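Local coordinates for protein isoflavone reductase (Medicago sativa, PDB 2GAS) that reduces 2'-hydroxyisoflavones to chiral isoflavanones with NADPH, a late step in making the pterocarpan phytoalexin medicarpin, at residues 243-246 / 247-251; 49-52 / 53-57; 278-281 / 282-285. All coordinates share one frame; numbering follows the deposited sequence.

Contact 1: residues 243-246 / 247-251; sequences VSEE and QVLKD
S244 O accepts from V248 N (3.0 Å), and the bonds L249 N to E245 O and K250 N to E246 O continue the first turns of helix 245-254. The side chains at this start form a capping box, with S244 as N-cap and Q247 three residues on. Q247 runs extended beyond CG and turns back to the cap residue, where its OE1 is gripped twice. The hydroxyl S244 OG gives its proton to Q247 OE1 at 2.6 Å, approaching well off the line of the C=O (104°), while S244 N donates to the same oxygen at 3.2 Å. In the other direction Q247 N reaches S244 OG in a weak bond of 3.3 Å. The serine can serve both ways because a chi1 of 72° turns its OG toward the first turn, where it meets Q247 OE1 and, weakly, Q247 N.

Apolar contacts back this polar knot. V243 CG1 rests against the CB of Q247 at 3.6 Å. It also meets V248 CG2 at 4.0 Å, pairing the residue before the N-cap with the fourth of the helix: the hydrophobic staple that often accompanies a capping box. The staple carries the end of strand 239-243 onto the helix; V243 and V248 also lean on V177 and L179 of strand 175-179. Further round, the aliphatic CG of E245 meets L249 CD1 at 3.9 Å, and both residues face H267 of helix 259-271. Chemically, the box replaces partners that a preceding turn would have supplied: a glutamine amide and a serine hydroxyl answer each other's backbone N-H groups. Two acidic residues in the first turn, E245 and E246, probably also sit favourably at the positive end of the helix dipole.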
loop_
_atom_site.group_PDB
_atom_site.type_symbol
_atom_site.label_atom_id
_atom_site.label_comp_id
_atom_site.label_asym_id
_atom_site.label_seq_id
_atom_site.Cartn_x
_atom_site.Cartn_y
_atom_site.Cartn_z
ATOM N N VAL A 243 -3.135 -20.122 17.916
ATOM C CA VAL A 243 -4.028 -19.473 18.870
ATOM C C VAL A 243 -5.402 -19.218 18.259
ATOM O O VAL A 243 -5.514 -18.703 17.147
ATOM C CB VAL A 243 -3.420 -18.139 19.349
ATOM C CG1 VAL A 243 -4.350 -17.468 20.337
ATOM C CG2 VAL A 243 -2.061 -18.395 19.992
ATOM N N SER A 244 -6.444 -19.584 19.002
ATOM C CA SER A 244 -7.826 -19.429 18.551
ATOM C C SER A 244 -8.239 -17.973 18.379
ATOM O O SER A 244 -7.726 -17.086 19.062
ATOM C CB SER A 244 -8.777 -20.092 19.548
ATOM O OG SER A 244 -8.848 -19.325 20.736
ATOM N N GLU A 245 -9.180 -17.736 17.471
ATOM C CA GLU A 245 -9.662 -16.384 17.224
ATOM C C GLU A 245 -10.176 -15.741 18.505
ATOM O O GLU A 245 -9.903 -14.576 18.765
ATOM C CB GLU A 245 -10.784 -16.379 16.186
ATOM C CG GLU A 245 -11.281 -14.971 15.886
ATOM C CD GLU A 245 -12.359 -14.924 14.825
ATOM O OE1 GLU A 245 -12.692 -13.808 14.375
ATOM O OE2 GLU A 245 -12.881 -15.992 14.440
ATOM N N GLU A 246 -10.927 -16.496 19.303
ATOM C CA GLU A 246 -11.463 -15.954 20.547
ATOM C C GLU A 246 -10.350 -15.406 21.426
ATOM O O GLU A 246 -10.494 -14.348 22.036
ATOM C CB GLU A 246 -12.227 -17.022 21.333
ATOM C CG GLU A 246 -13.458 -17.583 20.649
ATOM C CD GLU A 246 -13.125 -18.443 19.450
ATOM O OE1 GLU A 246 -12.184 -19.264 19.543
ATOM O OE2 GLU A 246 -13.813 -18.312 18.414
ATOM N N GLN A 247 -9.241 -16.135 21.498
ATOM C CA GLN A 247 -8.115 -15.710 22.315
ATOM C C GLN A 247 -7.438 -14.480 21.703
ATOM O O GLN A 247 -6.980 -13.589 22.418
ATOM C CB GLN A 247 -7.132 -16.879 22.485
ATOM C CG GLN A 247 -7.728 -18.042 23.313
ATOM C CD GLN A 247 -6.916 -19.333 23.257
ATOM O OE1 GLN A 247 -6.730 -19.923 22.189
ATOM N NE2 GLN A 247 -6.442 -19.787 24.417
ATOM N N VAL A 248 -7.396 -14.420 20.376
ATOM C CA VAL A 248 -6.795 -13.276 19.702
ATOM C C VAL A 248 -7.617 -12.017 19.967
ATOM O O VAL A 248 -7.069 -10.963 20.282
ATOM C CB VAL A 248 -6.714 -13.508 18.177
ATOM C CG1 VAL A 248 -6.305 -12.219 17.469
ATOM C CG2 VAL A 248 -5.716 -14.621 17.877
ATOM N N LEU A 249 -8.936 -12.130 19.841
ATOM C CA LEU A 249 -9.824 -10.995 20.068
ATOM C C LEU A 249 -9.706 -10.455 21.491
ATOM O O LEU A 249 -9.732 -9.242 21.709
ATOM C CB LEU A 249 -11.275 -11.393 19.772
ATOM C CG LEU A 249 -11.573 -11.776 18.315
ATOM C CD1 LEU A 249 -13.006 -12.274 18.194
ATOM C CD2 LEU A 249 -11.358 -10.570 17.413
ATOM N N LYS A 250 -9.568 -11.354 22.461
ATOM C CA LYS A 250 -9.432 -10.941 23.850
ATOM C C LYS A 250 -8.109 -10.196 24.023
ATOM O O LYS A 250 -8.036 -9.193 24.731
ATOM C CB LYS A 250 -9.486 -12.166 24.772
ATOM C CG LYS A 250 -9.471 -11.834 26.255
ATOM C CD LYS A 250 -8.060 -11.792 26.814
ATOM C CE LYS A 250 -7.515 -13.192 27.052
ATOM N NZ LYS A 250 -8.355 -13.953 28.023
ATOM N N ASP A 251 -7.070 -10.691 23.356
ATOM C CA ASP A 251 -5.745 -10.087 23.415
ATOM C C ASP A 251 -5.794 -8.648 22.895
ATOM O O ASP A 251 -5.158 -7.749 23.448
ATOM C CB ASP A 251 -4.772 -10.906 22.565
ATOM C CG ASP A 251 -3.331 -10.492 22.764
ATOM O OD1 ASP A 251 -3.067 -9.274 22.856
ATOM O OD2 ASP A 251 -2.458 -11.384 22.813
#

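Contact 2: residues 49-52 / 53-57; sequences IDNY and QSLGV
S54 OG donates to N51 O at 2.6 Å, folding the serine hydroxyl back onto the helix one turn earlier; a chi1 of 72° brings the oxygen over its own backbone to do so. N51 O also receives a weak bond from L55 N. The next carbonyl, Y52 O, is held by two amides coming from opposite faces of its plane: L55 N at 3.0 Å and V57 N, also at 3.0 Å, both well out of the plane. Upstream, Q53 N to I49 O and S54 N to D50 O are ordinary helical bonds.

The chain can turn back in this way because G56 takes a positive phi of 95°, where a CB would be jammed against the preceding carbonyl oxygen. G56 N then donates to Q53 O at 3.1 Å, inside the bond from V57 N.

Outside the polar core, V57 packs against Y52, their CB atoms 3.7 Å apart, with V57 CG2 oblique to the ring. L55 CD1 lies 3.3 Å from N51 OD1, an oxygen whose hydrogen bond comes from W20 NE1. The tyrosine OH reaches further, to the carbonyl of P10 in the probable NADP(+)-binding loop, and its ring meets that of W20.

The bonds V57 N to Y52 O and G56 N to Q53 O round a positive-phi glycine make a Schellman motif, which an apolar contact like that of Y52 with V57 often accompanies; here it ends helix 42-54 and starts the link to strand 58-61 in a beta-alpha-beta unit of the Rossmann-type domain.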
loop_
_atom_site.group_PDB
_atom_site.type_symbol
_atom_site.label_atom_id
_atom_site.label_comp_id
_atom_site.label_asym_id
_atom_site.label_seq_id
_atom_site.Cartn_x
_atom_site.Cartn_y
_atom_site.Cartn_z
ATOM N N ILE A 49 15.489 13.226 -2.701
ATOM C CA ILE A 49 15.265 14.364 -3.585
ATOM C C ILE A 49 16.391 14.527 -4.608
ATOM O O ILE A 49 16.133 14.811 -5.781
ATOM C CB ILE A 49 15.112 15.672 -2.781
ATOM C CG1 ILE A 49 13.900 15.566 -1.850
ATOM C CG2 ILE A 49 14.955 16.854 -3.731
ATOM C CD1 ILE A 49 12.585 15.351 -2.563
ATOM N N ASP A 50 17.634 14.353 -4.170
ATOM C CA ASP A 50 18.770 14.470 -5.080
ATOM C C ASP A 50 18.661 13.400 -6.158
ATOM O O ASP A 50 18.889 13.667 -7.340
ATOM C CB ASP A 50 20.092 14.284 -4.338
ATOM C CG ASP A 50 20.505 15.513 -3.549
ATOM O OD1 ASP A 50 19.885 16.586 -3.729
ATOM O OD2 ASP A 50 21.467 15.399 -2.759
ATOM N N ASN A 51 18.319 12.185 -5.739
ATOM C CA ASN A 51 18.178 11.082 -6.673
ATOM C C ASN A 51 17.078 11.378 -7.684
ATOM O O ASN A 51 17.263 11.193 -8.888
ATOM C CB ASN A 51 17.873 9.779 -5.923
ATOM C CG ASN A 51 17.620 8.619 -6.863
ATOM O OD1 ASN A 51 16.496 8.398 -7.304
ATOM N ND2 ASN A 51 18.676 7.882 -7.192
ATOM N N TYR A 52 15.935 11.846 -7.195
ATOM C CA TYR A 52 14.816 12.172 -8.067
ATOM C C TYR A 52 15.221 13.201 -9.117
ATOM O O TYR A 52 14.952 13.027 -10.304
ATOM C CB TYR A 52 13.645 12.724 -7.248
ATOM C CG TYR A 52 13.031 11.744 -6.268
ATOM C CD1 TYR A 52 12.096 12.180 -5.329
ATOM C CD2 TYR A 52 13.383 10.392 -6.265
ATOM C CE1 TYR A 52 11.531 11.302 -4.408
ATOM C CE2 TYR A 52 12.821 9.499 -5.342
ATOM C CZ TYR A 52 11.897 9.969 -4.414
ATOM O OH TYR A 52 11.370 9.114 -3.465
ATOM N N GLN A 53 15.874 14.273 -8.684
ATOM C CA GLN A 53 16.291 15.302 -9.627
ATOM C C GLN A 53 17.291 14.781 -10.655
ATOM O O GLN A 53 17.257 15.193 -11.819
ATOM C CB GLN A 53 16.867 16.506 -8.876
ATOM C CG GLN A 53 15.812 17.258 -8.076
ATOM C CD GLN A 53 16.281 18.622 -7.610
ATOM O OE1 GLN A 53 17.245 18.738 -6.860
ATOM N NE2 GLN A 53 15.595 19.665 -8.061
ATOM N N SER A 54 18.170 13.873 -10.240
ATOM C CA SER A 54 19.156 13.317 -11.164
ATOM C C SER A 54 18.476 12.449 -12.221
ATOM O O SER A 54 19.048 12.193 -13.283
ATOM C CB SER A 54 20.202 12.486 -10.411
ATOM O OG SER A 54 19.665 11.258 -9.946
ATOM N N LEU A 55 17.257 11.999 -11.923
ATOM C CA LEU A 55 16.482 11.160 -12.833
ATOM C C LEU A 55 15.496 11.943 -13.693
ATOM O O LEU A 55 14.793 11.370 -14.526
ATOM C CB LEU A 55 15.708 10.100 -12.045
ATOM C CG LEU A 55 16.519 9.035 -11.309
ATOM C CD1 LEU A 55 15.578 8.168 -10.481
ATOM C CD2 LEU A 55 17.299 8.192 -12.315
ATOM N N GLY A 56 15.427 13.249 -13.481
ATOM C CA GLY A 56 14.517 14.061 -14.263
ATOM C C GLY A 56 13.170 14.323 -13.615
ATOM O O GLY A 56 12.275 14.875 -14.252
ATOM N N VAL A 57 13.009 13.921 -12.360
ATOM C CA VAL A 57 11.750 14.181 -11.668
ATOM C C VAL A 57 11.647 15.687 -11.490
ATOM O O VAL A 57 12.624 16.341 -11.120
ATOM C CB VAL A 57 11.707 13.518 -10.270
ATOM C CG1 VAL A 57 10.433 13.926 -9.534
ATOM C CG2 VAL A 57 11.755 12.006 -10.410
#

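Contact 3: residues 278-281 / 282-285; sequences EIDP and AKDI
D280 O is gripped by two amides of the residues that follow: D284 N at 2.7 Å, nearly along the C=O axis, and K283 N at 2.9 Å, which comes from above the carbonyl plane. The bond to K283 closes a beta turn with P281 and A282 at its corners, both at helical backbone angles as in type I. Returning the favour, the side chain of D284 takes D280 N on its OD2 at 2.8 Å, a straight bond (168°) that uses the anti lone pair. The two residues are thus joined by a reciprocal pair of bonds.

The aspartate side chain at the head of the turn adds a further bond. D280 OD2 reaches A282 N, 2.9 Å away, because a chi1 of 177° swings CG to the side of the carbonyl carbon; the amide meets the carboxylate from above its plane. An acceptor side chain bonded to the amide two residues on is an Asx turn, here combined with proline in the middle, and it delivers the chain to strand 284-286 at one edge of the three-stranded parallel sheet. Replacing D280 by an alanine would probably leave A282 N without its side-chain acceptor and undo the Asx turn, although the D280 backbone bonds could survive.

D284 is buried, and its carboxylate is fixed from outside as well: OD2 forms a salt bridge with R119, and OD1 bonds to H213 of strand 210-213. The CB of I279 packs closely against D284 CB at 3.4 Å, with CG1 and CG2 of I279 both about 4 Å from that same D284 CB.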
loop_
_atom_site.group_PDB
_atom_site.type_symbol
_atom_site.label_atom_id
_atom_site.label_comp_id
_atom_site.label_asym_id
_atom_site.label_seq_id
_atom_site.Cartn_x
_atom_site.Cartn_y
_atom_site.Cartn_z
ATOM N N GLU A 278 -13.813 -12.818 -4.389
ATOM C CA GLU A 278 -13.935 -12.850 -5.838
ATOM C C GLU A 278 -14.251 -11.416 -6.245
ATOM O O GLU A 278 -14.938 -10.700 -5.518
ATOM C CB GLU A 278 -15.065 -13.791 -6.266
ATOM C CG GLU A 278 -14.749 -15.258 -6.027
ATOM C CD GLU A 278 -15.884 -16.181 -6.429
ATOM O OE1 GLU A 278 -15.688 -17.415 -6.378
ATOM O OE2 GLU A 278 -16.969 -15.678 -6.791
ATOM N N ILE A 279 -13.752 -10.984 -7.395
ATOM C CA ILE A 279 -14.014 -9.615 -7.804
ATOM C C ILE A 279 -15.185 -9.483 -8.760
ATOM O O ILE A 279 -15.636 -10.454 -9.371
ATOM C CB ILE A 279 -12.769 -8.947 -8.441
ATOM C CG1 ILE A 279 -12.474 -9.550 -9.817
ATOM C CG2 ILE A 279 -11.577 -9.083 -7.505
ATOM C CD1 ILE A 279 -12.092 -10.990 -9.800
ATOM N N ASP A 280 -15.677 -8.255 -8.855
ATOM C CA ASP A 280 -16.792 -7.898 -9.715
ATOM C C ASP A 280 -16.182 -7.152 -10.898
ATOM O O ASP A 280 -15.601 -6.084 -10.726
ATOM C CB ASP A 280 -17.750 -7.001 -8.930
ATOM C CG ASP A 280 -18.912 -6.504 -9.762
ATOM O OD1 ASP A 280 -19.837 -5.911 -9.171
ATOM O OD2 ASP A 280 -18.901 -6.694 -10.996
ATOM N N PRO A 281 -16.299 -7.714 -12.116
ATOM C CA PRO A 281 -15.741 -7.082 -13.317
ATOM C C PRO A 281 -16.185 -5.643 -13.572
ATOM O O PRO A 281 -15.482 -4.881 -14.228
ATOM C CB PRO A 281 -16.152 -8.040 -14.440
ATOM C CG PRO A 281 -17.386 -8.698 -13.907
ATOM C CD PRO A 281 -17.032 -8.943 -12.465
ATOM N N ALA A 282 -17.344 -5.269 -13.044
ATOM C CA ALA A 282 -17.842 -3.917 -13.234
ATOM C C ALA A 282 -17.121 -2.908 -12.347
ATOM O O ALA A 282 -17.139 -1.709 -12.628
ATOM C CB ALA A 282 -19.347 -3.871 -12.955
ATOM N N LYS A 283 -16.472 -3.388 -11.289
ATOM C CA LYS A 283 -15.799 -2.482 -10.366
ATOM C C LYS A 283 -14.360 -2.829 -10.025
ATOM O O LYS A 283 -13.646 -2.003 -9.454
ATOM C CB LYS A 283 -16.603 -2.402 -9.064
ATOM C CG LYS A 283 -17.981 -1.777 -9.229
ATOM C CD LYS A 283 -18.896 -2.037 -8.035
ATOM C CE LYS A 283 -18.316 -1.538 -6.716
ATOM N NZ LYS A 283 -17.281 -2.461 -6.171
ATOM N N ASP A 284 -13.927 -4.035 -10.384
ATOM C CA ASP A 284 -12.582 -4.486 -10.041
ATOM C C ASP A 284 -11.735 -4.976 -11.207
ATOM O O ASP A 284 -12.250 -5.445 -12.218
ATOM C CB ASP A 284 -12.660 -5.637 -9.027
ATOM C CG ASP A 284 -13.527 -5.317 -7.818
ATOM O OD1 ASP A 284 -13.195 -4.378 -7.065
ATOM O OD2 ASP A 284 -14.540 -6.025 -7.614
ATOM N N ILE A 285 -10.422 -4.874 -11.024
ATOM C CA ILE A 285 -9.433 -5.336 -11.987
ATOM C C ILE A 285 -8.468 -6.207 -11.179
ATOM O O ILE A 285 -8.065 -5.823 -10.082
ATOM C CB ILE A 285 -8.639 -4.156 -12.605
ATOM C CG1 ILE A 285 -9.543 -3.331 -13.525
ATOM C CG2 ILE A 285 -7.431 -4.682 -13.363
ATOM C CD1 ILE A 285 -10.111 -4.101 -14.689
#

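Along the chain come contact 2, contact 1 and contact 3, each a local turn or helix end. Contacts 1 and 2 lie on opposite sides of the chain's centre, their own centres about 48 Å apart; contact 3 is about 32 Å from contact 1 and about 37 Å from contact 2, centre to centre, and none touch. Contact 2 ends helix 42-54, which packs against the five-stranded parallel sheet that probably carries NADP(+), and leads into its edge strand 58-61; contact 3 leads into the separate three-stranded parallel sheet, and contact 1 starts helix 245-254 after strand 239-243. One lesson recurs: where regular structure starts or stops, nearby side chains and bent backbone supply hydrogen-bond partners.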